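Local coordinates for protein pyruvate carboxylase n-terminal domain (Aquifex aeolicus, PDB 1ULZ) that forms the biotin carboxylase subunit of pyruvate carboxylase, a protein with an ATP-grasp domain that assembles as two chains, at residues K62-I66 with E89-C94; A158-G162 with G192-L196; G163-R168 with Q182-E186; K206-Y210 with I245-R251; T351-Y357 with A371-V377. The protein carries 1 engineered substitution. All coordinates share one frame; numbering follows the deposited sequence.

Contact 1 (K62-I66 with E89-C94); sequences KQRII and EFAKMC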
# COMPACT_ATOMS: atom_id res chain seq x y z
N LYS A 62 23.39 3.68 26.97
CA LYS A 62 24.16 2.69 26.22
C LYS A 62 24.42 1.35 26.90
O LYS A 62 24.14 0.29 26.33
CB LYS A 62 25.50 3.32 25.80
CG LYS A 62 25.36 4.51 24.85
CD LYS A 62 26.71 4.96 24.31
CE LYS A 62 27.62 5.46 25.43
NZ LYS A 62 27.06 6.70 26.05
N GLN A 63 24.94 1.38 28.12
CA GLN A 63 25.26 0.15 28.83
C GLN A 63 24.05 -0.67 29.26
O GLN A 63 24.06 -1.90 29.17
CB GLN A 63 26.13 0.45 30.05
CG GLN A 63 26.69 -0.79 30.70
CD GLN A 63 27.51 -1.60 29.73
OE1 GLN A 63 28.39 -1.07 29.05
NE2 GLN A 63 27.23 -2.90 29.65
N ARG A 64 23.00 -0.01 29.73
CA ARG A 64 21.81 -0.74 30.16
C ARG A 64 21.20 -1.52 28.99
O ARG A 64 20.78 -2.67 29.14
CB ARG A 64 20.76 0.21 30.73
CG ARG A 64 19.55 -0.52 31.29
CD ARG A 64 18.49 0.43 31.82
NE ARG A 64 18.93 1.16 33.01
CZ ARG A 64 18.99 2.48 33.09
NH1 ARG A 64 19.40 3.06 34.21
NH2 ARG A 64 18.65 3.22 32.04
N ILE A 65 21.16 -0.88 27.83
CA ILE A 65 20.60 -1.49 26.64
C ILE A 65 21.45 -2.68 26.18
O ILE A 65 20.91 -3.73 25.82
CB ILE A 65 20.44 -0.45 25.51
CG1 ILE A 65 19.31 0.51 25.88
CG2 ILE A 65 20.17 -1.13 24.18
CD1 ILE A 65 19.22 1.74 25.01
N ILE A 66 22.76 -2.51 26.19
CA ILE A 66 23.66 -3.60 25.80
C ILE A 66 23.47 -4.76 26.79
O ILE A 66 23.34 -5.91 26.38
CB ILE A 66 25.14 -3.13 25.80
CG1 ILE A 66 25.41 -2.33 24.52
CG2 ILE A 66 26.08 -4.32 25.90
CD1 ILE A 66 26.82 -1.78 24.41
N GLU A 89 30.10 5.61 19.54
CA GLU A 89 30.50 4.93 20.77
C GLU A 89 29.62 3.71 21.06
O GLU A 89 30.13 2.63 21.37
CB GLU A 89 30.42 5.91 21.95
CG GLU A 89 31.03 5.39 23.24
CD GLU A 89 30.93 6.39 24.39
OE1 GLU A 89 31.41 6.06 25.50
OE2 GLU A 89 30.38 7.50 24.19
N PHE A 90 28.31 3.89 20.96
CA PHE A 90 27.38 2.79 21.20
C PHE A 90 27.64 1.66 20.22
O PHE A 90 27.69 0.49 20.60
CB PHE A 90 25.93 3.29 21.06
CG PHE A 90 24.90 2.22 21.28
CD1 PHE A 90 24.87 1.49 22.47
CD2 PHE A 90 23.95 1.93 20.31
CE1 PHE A 90 23.92 0.51 22.67
CE2 PHE A 90 23.00 0.95 20.50
CZ PHE A 90 22.98 0.23 21.68
N ALA A 91 27.82 2.01 18.95
CA ALA A 91 28.09 1.03 17.92
C ALA A 91 29.36 0.24 18.27
O ALA A 91 29.41 -0.98 18.10
CB ALA A 91 28.26 1.71 16.57
N LYS A 92 30.37 0.94 18.77
CA LYS A 92 31.63 0.31 19.16
C LYS A 92 31.38 -0.65 20.32
O LYS A 92 31.81 -1.81 20.30
CB LYS A 92 32.65 1.38 19.55
CG LYS A 92 34.04 0.88 19.92
CD LYS A 92 34.97 2.07 20.18
CE LYS A 92 36.37 1.64 20.63
NZ LYS A 92 36.35 0.94 21.95
N MET A 93 30.67 -0.17 21.34
CA MET A 93 30.36 -1.00 22.49
C MET A 93 29.62 -2.28 22.09
O MET A 93 29.90 -3.36 22.62
CB MET A 93 29.55 -0.19 23.51
CG MET A 93 30.36 0.90 24.20
SD MET A 93 29.33 2.14 25.03
CE MET A 93 28.62 1.16 26.38
N CYS A 94 28.68 -2.16 21.15
CA CYS A 94 27.93 -3.33 20.70
C CYS A 94 28.87 -4.38 20.12
O CYS A 94 28.78 -5.56 20.46
CB CYS A 94 26.91 -2.92 19.62
SG CYS A 94 25.41 -2.12 20.25
O HOH W 1 27.22 8.56 24.19
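Lys62 NZ donates to a water at 2.6 Å, and the same water sends a weak hydrogen bond to Glu89 OE2. The direct salt bridge from Lys62 NZ to Glu89 OE2 is long, at 3.9 Å, so the water carries part of the link. The contact pairs two helices of the Rossmann-like N-terminal domain, where helices 62-71 and 88-96 both lie against strand 76-78 of the parallel sheet. The axes of the two helical segments pass 10.4 Å apart at 34°, and the helices run roughly the same way. The Lys62 chain is bent at its last two torsions. Its CD rests on Phe90 CB at 3.7 Å, and its CE approaches Met93 SD. The aliphatic part of the lysine therefore packs over the partner helix, while its ammonium group stays near Glu89. The Phe90 ring turns an edge to the carbonyl oxygen of Lys62. Its CZ meets Ile65 CG2 at 4.0 Å, and Ile66 CG1 comes alongside CE1. Ile77 of strand 76-78 touches both Ile65 and Phe90. Gln63 turns its OE1 to the Met93 methyl group, and its NE2 is bound to Asn67. Ile66 crosses Met93 at about a right angle, and the fit is tight: Ile66 CD1 lies 3.3 Å from Met93 CB.

Contact 2 (A158-G162 with G192-L196); sequences ATAGG and GRGDL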
# COMPACT_ATOMS: atom_id res chain seq x y z
N ALA A 158 32.88 36.95 8.32
CA ALA A 158 34.00 37.02 9.25
C ALA A 158 33.88 35.87 10.25
O ALA A 158 32.78 35.55 10.72
CB ALA A 158 33.99 38.35 9.98
N THR A 159 35.00 35.22 10.56
CA THR A 159 34.96 34.11 11.50
C THR A 159 35.87 34.32 12.69
O THR A 159 36.11 33.39 13.46
CB THR A 159 35.35 32.79 10.80
OG1 THR A 159 36.73 32.84 10.43
CG2 THR A 159 34.50 32.58 9.55
N ALA A 160 36.38 35.53 12.86
CA ALA A 160 37.25 35.84 13.99
C ALA A 160 37.13 37.33 14.33
O ALA A 160 36.54 38.10 13.56
CB ALA A 160 38.69 35.49 13.66
N GLY A 161 37.67 37.73 15.48
CA GLY A 161 37.60 39.12 15.89
C GLY A 161 36.24 39.53 16.43
O GLY A 161 35.29 38.75 16.40
N GLY A 162 36.15 40.76 16.91
CA GLY A 162 34.90 41.26 17.46
C GLY A 162 34.08 42.06 16.48
O GLY A 162 33.28 42.90 16.88
N GLY A 192 41.85 43.12 15.72
CA GLY A 192 42.03 41.70 15.48
C GLY A 192 41.86 41.38 14.01
O GLY A 192 41.71 42.28 13.18
N ARG A 193 41.88 40.09 13.69
CA ARG A 193 41.70 39.63 12.32
C ARG A 193 40.25 39.23 12.12
O ARG A 193 39.58 38.80 13.06
CB ARG A 193 42.60 38.42 12.03
CG ARG A 193 44.08 38.75 11.82
CD ARG A 193 44.86 37.54 11.28
NE ARG A 193 46.21 37.92 10.85
CZ ARG A 193 47.05 37.11 10.19
NH1 ARG A 193 46.69 35.88 9.88
NH2 ARG A 193 48.25 37.56 9.84
N GLY A 194 39.77 39.36 10.89
CA GLY A 194 38.40 38.99 10.61
C GLY A 194 38.33 37.55 10.15
O GLY A 194 37.32 36.87 10.35
N ASP A 195 39.42 37.06 9.56
CA ASP A 195 39.46 35.69 9.06
C ASP A 195 38.25 35.55 8.15
O ASP A 195 37.38 34.70 8.36
CB ASP A 195 39.36 34.70 10.22
CG ASP A 195 40.70 34.50 10.92
OD1 ASP A 195 41.62 35.31 10.69
OD2 ASP A 195 40.82 33.53 11.70
N LEU A 196 38.21 36.40 7.14
CA LEU A 196 37.11 36.40 6.18
C LEU A 196 37.14 35.20 5.26
O LEU A 196 38.19 34.86 4.71
CB LEU A 196 37.14 37.68 5.35
CG LEU A 196 37.08 39.00 6.12
CD1 LEU A 196 37.07 40.17 5.15
CD2 LEU A 196 35.84 39.02 6.99
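Residues 158-161 and 193-196 run in nearly opposite directions, their end-to-end lines 169° apart. The backbones approach closely, with CA atoms 4.4 Å apart at Ala158 and Leu196 and 4.8 Å apart at Ala160 and Gly194. Thr159 N reaches two carbonyls of the other segment. Its bond to Gly194 O is 2.9 Å and enters nearly along the C=O axis. The one to Asp195 O is longer, at 3.3 Å, and comes from above the carbonyl plane. Gly194 O also takes a weak bond from Ala160 N. Asp195 has backbone angles of 54° and 58°, in the left-handed region, which marks a sharp bend before strand 196-200. Residues 158-162 leave strand 154-158 and open the glycine-rich loop of the ATP-grasp domain, so the contact ties the root of that loop to the chain returning from helix 173-189. Gly161 carries no side chain, and Arg193 O can lie close to its backbone. The Thr159 hydroxyl stands between its own backbone N and carbonyl carbon. From there OG1 donates to Asp195 O at 2.9 Å, in the carbonyl plane and on a lone pair. Asp195 O is thus held by two donors of one residue. The Asp195 carboxylate lies beside Ala160, whose CB is 3.5 Å from Asp195 OD2. Leu196 sends CD2 against Ala158, 3.6 Å from CB, while Tyr180 and Ala183 of helix 173-189 touch the same leucine.

Contact 3 (G163-R168 with Q182-E186); sequences GGRGIR and QASRE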
# COMPACT_ATOMS: atom_id res chain seq x y z
N GLY A 163 34.30 41.81 15.19
CA GLY A 163 33.55 42.52 14.17
C GLY A 163 32.26 41.77 13.88
O GLY A 163 32.08 40.64 14.37
N GLY A 164 31.37 42.38 13.10
CA GLY A 164 30.10 41.75 12.78
C GLY A 164 30.23 40.36 12.18
O GLY A 164 31.02 40.15 11.26
N ARG A 165 29.44 39.42 12.69
CA ARG A 165 29.49 38.05 12.21
C ARG A 165 28.40 37.67 11.21
O ARG A 165 28.36 36.53 10.74
CB ARG A 165 29.43 37.09 13.40
CG ARG A 165 30.62 37.19 14.33
CD ARG A 165 31.93 37.07 13.56
NE ARG A 165 33.10 37.03 14.43
CZ ARG A 165 33.42 35.99 15.20
NH1 ARG A 165 32.66 34.90 15.18
NH2 ARG A 165 34.49 36.05 15.99
N GLY A 166 27.52 38.60 10.89
CA GLY A 166 26.46 38.30 9.94
C GLY A 166 27.00 38.04 8.55
O GLY A 166 27.98 38.67 8.13
N ILE A 167 26.38 37.10 7.84
CA ILE A 167 26.79 36.76 6.48
C ILE A 167 26.44 37.91 5.55
O ILE A 167 25.41 38.55 5.71
CB ILE A 167 26.09 35.46 5.98
CG1 ILE A 167 26.86 34.23 6.46
CG2 ILE A 167 26.00 35.45 4.47
CD1 ILE A 167 27.05 34.15 7.95
N ARG A 168 27.29 38.18 4.57
CA ARG A 168 27.04 39.27 3.63
C ARG A 168 26.93 38.76 2.20
O ARG A 168 27.87 38.20 1.65
CB ARG A 168 28.16 40.31 3.72
CG ARG A 168 28.40 40.88 5.11
CD ARG A 168 29.72 41.68 5.14
NE ARG A 168 30.07 42.19 6.47
CZ ARG A 168 29.46 43.21 7.06
NH1 ARG A 168 28.48 43.82 6.42
NH2 ARG A 168 29.85 43.63 8.25
N GLN A 182 33.91 46.97 4.40
CA GLN A 182 33.12 47.17 5.61
C GLN A 182 33.47 46.13 6.65
O GLN A 182 33.56 46.43 7.85
CB GLN A 182 31.62 47.08 5.29
CG GLN A 182 30.71 47.16 6.51
CD GLN A 182 30.90 48.43 7.34
OE1 GLN A 182 31.07 49.53 6.79
NE2 GLN A 182 30.86 48.29 8.66
N ALA A 183 33.68 44.90 6.19
CA ALA A 183 34.01 43.81 7.09
C ALA A 183 35.40 43.96 7.70
O ALA A 183 35.57 43.72 8.90
CB ALA A 183 33.91 42.48 6.34
N SER A 184 36.38 44.32 6.89
CA SER A 184 37.75 44.47 7.40
C SER A 184 37.84 45.72 8.26
O SER A 184 38.70 45.83 9.14
CB SER A 184 38.76 44.53 6.24
OG SER A 184 38.43 45.53 5.30
N ARG A 185 36.94 46.66 8.00
CA ARG A 185 36.90 47.91 8.74
C ARG A 185 36.44 47.58 10.16
O ARG A 185 37.02 48.04 11.15
CB ARG A 185 35.91 48.85 8.06
CG ARG A 185 35.77 50.20 8.68
CD ARG A 185 35.00 51.10 7.73
NE ARG A 185 35.74 51.34 6.49
CZ ARG A 185 35.20 51.28 5.27
NH1 ARG A 185 33.91 50.98 5.12
NH2 ARG A 185 35.94 51.51 4.20
N GLU A 186 35.40 46.76 10.26
CA GLU A 186 34.86 46.36 11.55
C GLU A 186 35.88 45.54 12.34
O GLU A 186 35.92 45.62 13.57
CB GLU A 186 33.57 45.56 11.36
CG GLU A 186 32.45 46.39 10.77
CD GLU A 186 31.21 45.59 10.50
OE1 GLU A 186 30.21 46.17 10.01
OE2 GLU A 186 31.23 44.37 10.78
O HOH W 2 32.41 41.93 9.98
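Glu186 faces Arg168 and Gly164 from helix 173-189, and its carboxylate has partners at both oxygens. OE2 makes a salt bridge of 3.0 Å with Arg168 NH2. It also accepts from Gly164 N at 3.1 Å, on the anti side and 33° out of the carboxylate plane. A water donates to Glu186 OE2 at 2.8 Å and, with its other hydrogen, to Gly164 O at 2.6 Å. Both backbone polar atoms of Gly164 are thereby tied to the one carboxylate, N directly and O through the water. Glu186 OE1 is taken up from its own helix by Gln182 NE2 at 2.6 Å, in a nearly straight bond. These bonds fix the rotation of the carboxylate. They would probably favour its charged form. Glu186 reaches the loop because CG stands anti to the carbonyl carbon and the rest of the chain is extended. Arg168 arrives from the opposite direction. Its guanidinium plane is turned 61° against the carboxylate, and OE2 meets it at the edge. One face of this guanidinium is covered by Gln182 CG, 4.0 Å from NH1. Ala183 CB touches the arginine at NE. Arg168 starts strand 168-170 and bonds through its backbone to Leu156. Residues 163-167 lie in the glycine-rich loop characteristic of the ATP-grasp fold, here held to helix 173-189 at Gly164 and, where the loop passes into strand 168-170, at Arg168.

Contact 4 (K206-Y210 with I245-R251); sequences KHIEY and ILTPEKR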
# COMPACT_ATOMS: atom_id res chain seq x y z
N LYS A 206 17.24 23.63 -3.18
CA LYS A 206 16.37 22.48 -3.01
C LYS A 206 17.20 21.51 -2.18
O LYS A 206 18.43 21.51 -2.27
CB LYS A 206 16.04 21.83 -4.35
CG LYS A 206 14.69 22.17 -4.92
CD LYS A 206 14.49 21.46 -6.26
CE LYS A 206 13.13 21.74 -6.87
NZ LYS A 206 12.03 21.25 -5.99
N HIS A 207 16.53 20.72 -1.36
CA HIS A 207 17.21 19.72 -0.55
C HIS A 207 17.03 18.42 -1.33
O HIS A 207 15.92 17.89 -1.42
CB HIS A 207 16.54 19.61 0.82
CG HIS A 207 16.97 18.41 1.61
ND1 HIS A 207 17.78 18.50 2.72
CD2 HIS A 207 16.70 17.09 1.45
CE1 HIS A 207 17.99 17.29 3.21
NE2 HIS A 207 17.35 16.42 2.46
N ILE A 208 18.12 17.92 -1.92
CA ILE A 208 18.08 16.68 -2.69
C ILE A 208 18.99 15.69 -1.97
O ILE A 208 20.14 16.00 -1.66
CB ILE A 208 18.62 16.88 -4.13
CG1 ILE A 208 17.80 17.95 -4.87
CG2 ILE A 208 18.60 15.56 -4.87
CD1 ILE A 208 16.39 17.53 -5.23
N GLU A 209 18.48 14.48 -1.71
CA GLU A 209 19.28 13.50 -1.00
C GLU A 209 19.25 12.12 -1.63
O GLU A 209 18.22 11.65 -2.12
CB GLU A 209 18.83 13.41 0.47
CG GLU A 209 17.46 12.79 0.68
CD GLU A 209 17.01 12.84 2.14
OE1 GLU A 209 16.18 11.99 2.53
OE2 GLU A 209 17.48 13.72 2.89
N TYR A 210 20.41 11.46 -1.62
CA TYR A 210 20.54 10.13 -2.19
C TYR A 210 20.49 9.01 -1.16
O TYR A 210 21.10 9.11 -0.08
CB TYR A 210 21.84 10.02 -3.00
CG TYR A 210 21.70 10.37 -4.46
CD1 TYR A 210 21.71 11.70 -4.89
CD2 TYR A 210 21.52 9.37 -5.41
CE1 TYR A 210 21.54 12.02 -6.23
CE2 TYR A 210 21.36 9.68 -6.75
CZ TYR A 210 21.37 11.00 -7.16
OH TYR A 210 21.19 11.29 -8.49
N ILE A 245 13.75 17.50 -10.69
CA ILE A 245 14.81 18.26 -11.35
C ILE A 245 15.91 17.44 -12.02
O ILE A 245 16.57 17.93 -12.93
CB ILE A 245 15.48 19.24 -10.38
CG1 ILE A 245 15.98 18.48 -9.15
CG2 ILE A 245 14.52 20.32 -9.98
CD1 ILE A 245 16.65 19.39 -8.15
N LEU A 246 16.12 16.21 -11.57
CA LEU A 246 17.16 15.39 -12.18
C LEU A 246 16.62 14.52 -13.29
O LEU A 246 15.53 13.94 -13.17
CB LEU A 246 17.84 14.48 -11.14
CG LEU A 246 18.58 15.18 -10.00
CD1 LEU A 246 19.17 14.15 -9.06
CD2 LEU A 246 19.68 16.08 -10.58
N THR A 247 17.37 14.46 -14.39
CA THR A 247 16.99 13.63 -15.53
C THR A 247 17.61 12.27 -15.23
O THR A 247 18.45 12.15 -14.34
CB THR A 247 17.58 14.17 -16.83
OG1 THR A 247 19.01 14.22 -16.71
CG2 THR A 247 17.06 15.57 -17.12
N PRO A 248 17.21 11.22 -15.97
CA PRO A 248 17.79 9.89 -15.71
C PRO A 248 19.32 9.86 -15.81
O PRO A 248 19.98 9.17 -15.03
CB PRO A 248 17.12 9.02 -16.77
CG PRO A 248 15.76 9.66 -16.92
CD PRO A 248 16.11 11.14 -16.94
N GLU A 249 19.88 10.61 -16.76
CA GLU A 249 21.33 10.64 -16.91
C GLU A 249 22.02 11.33 -15.74
O GLU A 249 23.08 10.89 -15.28
CB GLU A 249 21.74 11.31 -18.23
CG GLU A 249 20.66 12.16 -18.90
CD GLU A 249 19.49 11.34 -19.41
OE1 GLU A 249 19.73 10.30 -20.08
OE2 GLU A 249 18.33 11.73 -19.16
N LYS A 250 21.44 12.42 -15.26
CA LYS A 250 22.03 13.12 -14.13
C LYS A 250 21.78 12.35 -12.84
O LYS A 250 22.59 12.39 -11.91
CB LYS A 250 21.46 14.54 -14.01
CG LYS A 250 22.03 15.50 -15.05
CD LYS A 250 21.53 16.91 -14.78
CE LYS A 250 21.72 17.27 -13.29
NZ LYS A 250 20.93 18.47 -12.89
N ARG A 251 20.66 11.63 -12.79
CA ARG A 251 20.33 10.82 -11.63
C ARG A 251 21.44 9.80 -11.44
O ARG A 251 21.93 9.60 -10.33
CB ARG A 251 18.99 10.11 -11.83
CG ARG A 251 18.67 9.08 -10.73
CD ARG A 251 17.19 8.73 -10.70
NE ARG A 251 16.39 9.92 -10.42
CZ ARG A 251 15.60 10.52 -11.31
NH1 ARG A 251 15.49 10.03 -12.54
NH2 ARG A 251 14.94 11.62 -10.97
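The antiparallel sheet of the ATP-grasp domain carries helix 248-264 on one face, and this contact is where the first turn of that helix and the loop before it meet strand 206-214. Tyr210 reaches across with its hydroxyl and donates to Arg251 O at 2.6 Å. The bond lies in the carbonyl plane, on a lone pair, with an angle of 115° at the oxygen. Arg251 N is bonded to Thr247 O within the first turn. Thr247 is the N-cap of the helix, and its OG1 takes a weak bond from Lys250 N. The Arg251 side chain turns to other partners, with a salt bridge to Glu225 and a cation-pi contact with Phe329. Leu246 CD1 sits against the tyrosine, 3.5 Å from OH, and Tyr254 and Val258 of the same helix add to the packing on this ring. Toward the start of the strand the contact is apolar. Lys206 slides past Ile245 in the opposite direction, with Lys206 CD 3.5 Å from Ile245 CD1. Its NZ goes on to Asp227 and to the carbonyl of Phe435. On the opposite face of the strand, His207 NE2 donates to Glu209 OE2 at 2.7 Å, and Arg226 forms a salt bridge with the same glutamate. Ile245 has CG1 between its backbone N and carbonyl carbon (chi1 54°), which aims CD1 at the strand. There it meets Ile208 tip to tip, and the two CD1 methyls are tight at 3.5 Å.

Contact 5 (T351-Y357 with A371-V377); sequences TRVIERY and AARGFEV. Unlike the reference sequence in segment 351-357: Arg352 (reference Gly).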
# COMPACT_ATOMS: atom_id res chain seq x y z
N THR A 351 0.21 18.32 22.83
CA THR A 351 0.47 17.16 23.68
C THR A 351 -0.80 16.58 24.28
O THR A 351 -0.94 16.52 25.51
CB THR A 351 1.41 17.52 24.84
OG1 THR A 351 0.73 18.42 25.73
CG2 THR A 351 2.68 18.18 24.32
N ARG A 352 -1.73 16.15 23.44
CA ARG A 352 -2.97 15.59 23.95
C ARG A 352 -3.25 14.16 23.50
O ARG A 352 -2.34 13.45 23.06
CB ARG A 352 -4.14 16.51 23.60
CG ARG A 352 -4.00 17.89 24.22
CD ARG A 352 -5.35 18.45 24.67
NE ARG A 352 -6.28 18.63 23.55
CZ ARG A 352 -7.49 19.16 23.68
NH1 ARG A 352 -7.92 19.57 24.87
NH2 ARG A 352 -8.28 19.28 22.62
N VAL A 353 -4.50 13.74 23.61
CA VAL A 353 -4.87 12.38 23.25
C VAL A 353 -5.82 12.32 22.05
O VAL A 353 -6.77 13.08 21.97
CB VAL A 353 -5.53 11.68 24.44
CG1 VAL A 353 -5.73 10.21 24.15
CG2 VAL A 353 -4.66 11.87 25.69
N ILE A 354 -5.54 11.40 21.12
CA ILE A 354 -6.37 11.25 19.93
C ILE A 354 -7.70 10.57 20.28
O ILE A 354 -7.72 9.55 20.96
CB ILE A 354 -5.63 10.42 18.85
CG1 ILE A 354 -4.49 11.25 18.26
CG2 ILE A 354 -6.59 9.99 17.75
CD1 ILE A 354 -3.76 10.56 17.13
N GLU A 355 -8.79 11.16 19.81
CA GLU A 355 -10.12 10.62 20.05
C GLU A 355 -10.57 9.87 18.79
O GLU A 355 -10.41 8.66 18.71
CB GLU A 355 -11.09 11.75 20.40
CG GLU A 355 -10.55 12.64 21.51
CD GLU A 355 -11.51 13.74 21.93
OE1 GLU A 355 -12.44 14.06 21.16
OE2 GLU A 355 -11.31 14.29 23.04
N ARG A 356 -11.12 10.57 17.80
CA ARG A 356 -11.52 9.87 16.58
C ARG A 356 -10.27 9.66 15.74
O ARG A 356 -9.37 10.49 15.72
CB ARG A 356 -12.60 10.66 15.83
CG ARG A 356 -13.79 10.99 16.73
CD ARG A 356 -15.12 11.15 15.99
NE ARG A 356 -15.17 12.33 15.14
CZ ARG A 356 -16.30 12.95 14.79
NH1 ARG A 356 -17.47 12.51 15.22
NH2 ARG A 356 -16.25 14.01 13.99
N TYR A 357 -10.20 8.51 15.07
CA TYR A 357 -9.03 8.20 14.26
C TYR A 357 -9.38 7.20 13.17
O TYR A 357 -9.67 6.04 13.45
CB TYR A 357 -7.92 7.62 15.17
CG TYR A 357 -6.57 7.43 14.49
CD1 TYR A 357 -6.07 6.16 14.22
CD2 TYR A 357 -5.82 8.53 14.09
CE1 TYR A 357 -4.86 6.00 13.59
CE2 TYR A 357 -4.60 8.37 13.45
CZ TYR A 357 -4.13 7.11 13.20
OH TYR A 357 -2.93 6.95 12.53
N ALA A 371 -0.40 4.75 15.82
CA ALA A 371 -1.55 5.39 16.43
C ALA A 371 -2.89 4.66 16.35
O ALA A 371 -3.10 3.75 15.54
CB ALA A 371 -1.70 6.80 15.86
N ALA A 372 -3.79 5.11 17.20
CA ALA A 372 -5.15 4.59 17.31
C ALA A 372 -5.83 5.48 18.35
O ALA A 372 -5.19 6.36 18.92
CB ALA A 372 -5.13 3.14 17.78
N ARG A 373 -7.12 5.26 18.58
CA ARG A 373 -7.81 6.05 19.59
C ARG A 373 -7.06 5.81 20.90
O ARG A 373 -6.71 4.68 21.22
CB ARG A 373 -9.25 5.59 19.74
CG ARG A 373 -9.98 6.30 20.87
CD ARG A 373 -11.48 6.13 20.79
NE ARG A 373 -12.15 6.90 21.83
CZ ARG A 373 -12.06 6.65 23.13
NH1 ARG A 373 -11.32 5.62 23.56
NH2 ARG A 373 -12.68 7.42 24.01
N GLY A 374 -6.81 6.88 21.65
CA GLY A 374 -6.10 6.72 22.91
C GLY A 374 -4.63 7.08 22.77
O GLY A 374 -3.95 7.35 23.76
N PHE A 375 -4.14 7.08 21.53
CA PHE A 375 -2.76 7.43 21.26
C PHE A 375 -2.50 8.76 21.95
O PHE A 375 -3.34 9.66 21.89
CB PHE A 375 -2.55 7.56 19.75
CG PHE A 375 -1.17 7.99 19.35
CD1 PHE A 375 -0.88 9.33 19.13
CD2 PHE A 375 -0.17 7.05 19.13
CE1 PHE A 375 0.37 9.73 18.68
CE2 PHE A 375 1.09 7.44 18.68
CZ PHE A 375 1.36 8.78 18.46
N GLU A 376 -1.35 8.89 22.61
CA GLU A 376 -1.04 10.11 23.32
C GLU A 376 0.27 10.73 22.87
O GLU A 376 1.25 10.02 22.65
CB GLU A 376 -0.96 9.84 24.82
CG GLU A 376 -0.96 11.10 25.66
CD GLU A 376 -0.41 10.88 27.06
OE1 GLU A 376 -0.67 9.80 27.65
OE2 GLU A 376 0.28 11.80 27.56
N VAL A 377 0.28 12.04 22.73
CA VAL A 377 1.48 12.76 22.33
C VAL A 377 2.10 13.39 23.58
O VAL A 377 1.68 14.47 24.00
CB VAL A 377 1.16 13.88 21.31
CG1 VAL A 377 2.43 14.58 20.89
CG2 VAL A 377 0.46 13.29 20.08
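Ile354 and Phe375 meet between two antiparallel loop segments that exchange three nearly straight backbone bonds. Ile354 N donates to Phe375 O, Gly374 N to Ile354 O at 2.9 Å, and Val377 N to Arg352 O at 3.0 Å. A type II turn from Ala372 to Phe375 shapes one side, and Gly374 takes its positive phi of 100°. The Ile354 side chain has CG1 anti to the carbonyl carbon (chi1 -71°). Its CD1 comes to 3.7 Å from Phe375 CD1. The methyl of Ala371, CB, lies 3.6 Å above one face of the Phe375 ring, toward the rim. The same methyl touches the Tyr357 ring, with CB 3.6 Å from CZ, and so sits between the two aromatic groups. Tyr357 has CG anti to the backbone N (chi1 -171°). This lays CD1 beside Ala372 CA, while its OH is bonded to His369 and Tyr409. Arg373 runs past Glu355 O, which lies 3.2 Å from Arg373 CG. At the other end, Val353 sends CG1 to Phe375 O and CG2 to Glu376 CG at 3.8 Å. The engineered Arg352 starts away from the other segment, and its side chain touches Val414. Ile385 of strand 384-392 and Ile411 of strand 410-411 touch both Ile354 and Tyr357. Ala372 packs on Tyr357 of the second subunit, which places the turn at the contact between subunits, with Ile385 of strand 384-392 against Ala371.

From the N terminus, contact 1 comes first and closes a loop of 22 residues, joining two helices of the Rossmann-like domain. Contact 2 opens after strand 154-158, with contact 3 nested inside its loop. Their centres are about 8 Å apart, and they touch where Arg165 packs on Ala158 and Ala160. Contact 2 ties the start of the glycine-rich loop to the chain before strand 196-200, and contact 3 ties its later part to helix 173-189. Contact 4 follows in series and ties the ATP-grasp sheet to helix 248-264. Contact 5 closes last, within the C-terminal domain. It lies across the chain's centre from contact 4, their centres about 38 Å apart. No contacts cross.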